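Local coordinates for protein Trypsin/chymotrypsin inhibitor (Alocasia macrorrhizos, PDB 5YCZ) that inhibits the serine proteases trypsin and alpha-chymotrypsin as a homodimeric plant protein of the Kunitz type, at residues Arg54-Phe59 with Ile76-Pro81. Numbering follows the deposited sequence.
Sequences RPLAFF and IMFPEP
Leu56 and Phe78 pack side by side where two antiparallel strands of this Kunitz-type beta-trefoil part company. Ala57 and Met77 are the hydrogen-bonded pair: Ala57 N donates to Met77 O (3.0 Å), and Met77 N returns a bond to Ala57 O. From Leu56, CB passes the carbonyl oxygen of Met77, CG comes up to CE1 of Phe78, and CD2 sits over the centre of the Phe78 ring, 3.4 Å from its centroid and 8° off the normal. That methyl also touches Ile76 CG2, and Trp90 adds further packing around Leu56, Ile76 and Phe78. Leu56-Ala57 is the predicted reactive bond, yet here Leu56 is buried and Ala57 is paired within the sheet, a setting unlike the exposed loop that usually carries the reactive bond of Kunitz inhibitors. On the face that carries Ala57 and Met77, Met77 CG lies 3.6 Å from Phe59 CE1; Met77 SD makes an oblique Met-aromatic contact with the Phe59 ring. Beyond the strand, Pro79 centres an inverse gamma turn and packs on Pro79 of the second subunit. Arg54, extended from CG to NE, closes a salt bridge: NH1 donates to the syn lone pair of Glu80 OE1 at 2.8 Å, the oxygen tilted 27° out of the guanidinium plane.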
loop_
_atom_site.group_PDB
_atom_site.type_symbol
_atom_site.label_atom_id
_atom_site.label_comp_id
_atom_site.label_asym_id
_atom_site.label_seq_id
_atom_site.Cartn_x
_atom_site.Cartn_y
_atom_site.Cartn_z
ATOM N N ARG A 54 6.109 -5.142 10.326
ATOM C CA ARG A 54 5.125 -5.239 9.260
ATOM C C ARG A 54 5.808 -5.287 7.902
ATOM O O ARG A 54 6.950 -4.835 7.751
ATOM C CB ARG A 54 4.151 -4.055 9.303
ATOM C CG ARG A 54 3.069 -4.254 10.320
ATOM C CD ARG A 54 2.173 -3.053 10.336
ATOM N NE ARG A 54 1.598 -2.867 11.655
ATOM C CZ ARG A 54 0.359 -3.216 11.982
ATOM N NH1 ARG A 54 -0.446 -3.759 11.066
ATOM N NH2 ARG A 54 -0.078 -3.010 13.225
ATOM N N PRO A 55 5.134 -5.822 6.888
ATOM C CA PRO A 55 5.783 -5.986 5.579
ATOM C C PRO A 55 5.951 -4.663 4.844
ATOM O O PRO A 55 5.063 -3.805 4.850
ATOM C CB PRO A 55 4.827 -6.913 4.818
ATOM C CG PRO A 55 3.940 -7.515 5.858
ATOM C CD PRO A 55 3.837 -6.509 6.962
ATOM N N LEU A 56 7.094 -4.521 4.188
ATOM C CA LEU A 56 7.371 -3.416 3.294
ATOM C C LEU A 56 7.452 -3.917 1.862
ATOM O O LEU A 56 7.669 -5.103 1.604
ATOM C CB LEU A 56 8.682 -2.722 3.668
ATOM C CG LEU A 56 8.685 -2.083 5.049
ATOM C CD1 LEU A 56 10.071 -2.089 5.618
ATOM C CD2 LEU A 56 8.156 -0.665 4.961
ATOM N N ALA A 57 7.276 -2.996 0.928
ATOM C CA ALA A 57 7.542 -3.279 -0.471
ATOM C C ALA A 57 8.221 -2.066 -1.077
ATOM O O ALA A 57 8.002 -0.936 -0.626
ATOM C CB ALA A 57 6.267 -3.633 -1.234
ATOM N N PHE A 58 9.061 -2.314 -2.089
ATOM C CA PHE A 58 9.943 -1.311 -2.672
ATOM C C PHE A 58 9.666 -1.128 -4.154
ATOM O O PHE A 58 9.312 -2.069 -4.863
ATOM C CB PHE A 58 11.392 -1.692 -2.494
ATOM C CG PHE A 58 11.725 -2.071 -1.103
ATOM C CD1 PHE A 58 12.121 -1.107 -0.193
ATOM C CD2 PHE A 58 11.609 -3.390 -0.687
ATOM C CE1 PHE A 58 12.419 -1.453 1.108
ATOM C CE2 PHE A 58 11.904 -3.751 0.604
ATOM C CZ PHE A 58 12.309 -2.785 1.513
ATOM N N PHE A 59 9.868 0.107 -4.617
ATOM C CA PHE A 59 9.479 0.519 -5.960
ATOM C C PHE A 59 10.600 1.371 -6.537
ATOM O O PHE A 59 10.664 2.582 -6.275
ATOM C CB PHE A 59 8.157 1.280 -5.936
ATOM C CG PHE A 59 7.021 0.457 -5.425
ATOM C CD1 PHE A 59 6.778 0.357 -4.064
ATOM C CD2 PHE A 59 6.218 -0.257 -6.307
ATOM C CE1 PHE A 59 5.729 -0.439 -3.586
ATOM C CE2 PHE A 59 5.173 -1.054 -5.852
ATOM C CZ PHE A 59 4.920 -1.142 -4.490
ATOM N N ILE A 76 9.309 3.488 -0.827
ATOM C CA ILE A 76 9.061 2.461 0.169
ATOM C C ILE A 76 7.663 2.672 0.718
ATOM O O ILE A 76 7.232 3.812 0.928
ATOM C CB ILE A 76 10.093 2.508 1.320
ATOM C CG1 ILE A 76 11.517 2.575 0.776
ATOM C CG2 ILE A 76 9.925 1.299 2.254
ATOM C CD1 ILE A 76 12.579 2.866 1.842
ATOM N N MET A 77 6.959 1.566 0.981
ATOM C CA MET A 77 5.659 1.665 1.621
ATOM C C MET A 77 5.356 0.411 2.416
ATOM O O MET A 77 5.998 -0.626 2.236
ATOM C CB MET A 77 4.568 1.950 0.582
ATOM C CG MET A 77 4.406 0.930 -0.544
ATOM S SD MET A 77 2.691 0.817 -1.126
ATOM C CE MET A 77 2.380 2.513 -1.594
ATOM N N PHE A 78 4.418 0.550 3.349
ATOM C CA PHE A 78 3.767 -0.587 3.964
ATOM C C PHE A 78 2.496 -0.845 3.161
ATOM O O PHE A 78 1.527 -0.066 3.278
ATOM C CB PHE A 78 3.424 -0.306 5.421
ATOM C CG PHE A 78 4.610 -0.119 6.323
ATOM C CD1 PHE A 78 5.132 -1.187 7.038
ATOM C CD2 PHE A 78 5.170 1.144 6.509
ATOM C CE1 PHE A 78 6.212 -1.010 7.905
ATOM C CE2 PHE A 78 6.248 1.328 7.371
ATOM C CZ PHE A 78 6.769 0.242 8.074
ATOM N N PRO A 79 2.442 -1.877 2.351
ATOM C CA PRO A 79 1.247 -2.015 1.490
ATOM C C PRO A 79 0.063 -2.590 2.253
ATOM O O PRO A 79 -0.415 -3.694 2.000
ATOM C CB PRO A 79 1.742 -2.950 0.387
ATOM C CG PRO A 79 2.779 -3.773 1.031
ATOM C CD PRO A 79 3.416 -2.960 2.144
ATOM N N GLU A 80 -0.426 -1.849 3.235
ATOM C CA GLU A 80 -1.586 -2.302 3.983
ATOM C C GLU A 80 -2.467 -1.103 4.270
ATOM O O GLU A 80 -2.017 0.045 4.177
ATOM C CB GLU A 80 -1.207 -3.012 5.293
ATOM C CG GLU A 80 -0.070 -2.394 6.045
ATOM C CD GLU A 80 0.335 -3.244 7.239
ATOM O OE1 GLU A 80 -0.276 -3.080 8.323
ATOM O OE2 GLU A 80 1.254 -4.092 7.088
ATOM N N PRO A 81 -3.734 -1.325 4.583
ATOM C CA PRO A 81 -4.564 -0.214 5.011
ATOM C C PRO A 81 -4.168 0.173 6.417
ATOM O O PRO A 81 -3.458 -0.539 7.139
ATOM C CB PRO A 81 -5.997 -0.751 4.945
ATOM C CG PRO A 81 -5.900 -2.007 4.181
ATOM C CD PRO A 81 -4.531 -2.557 4.484
#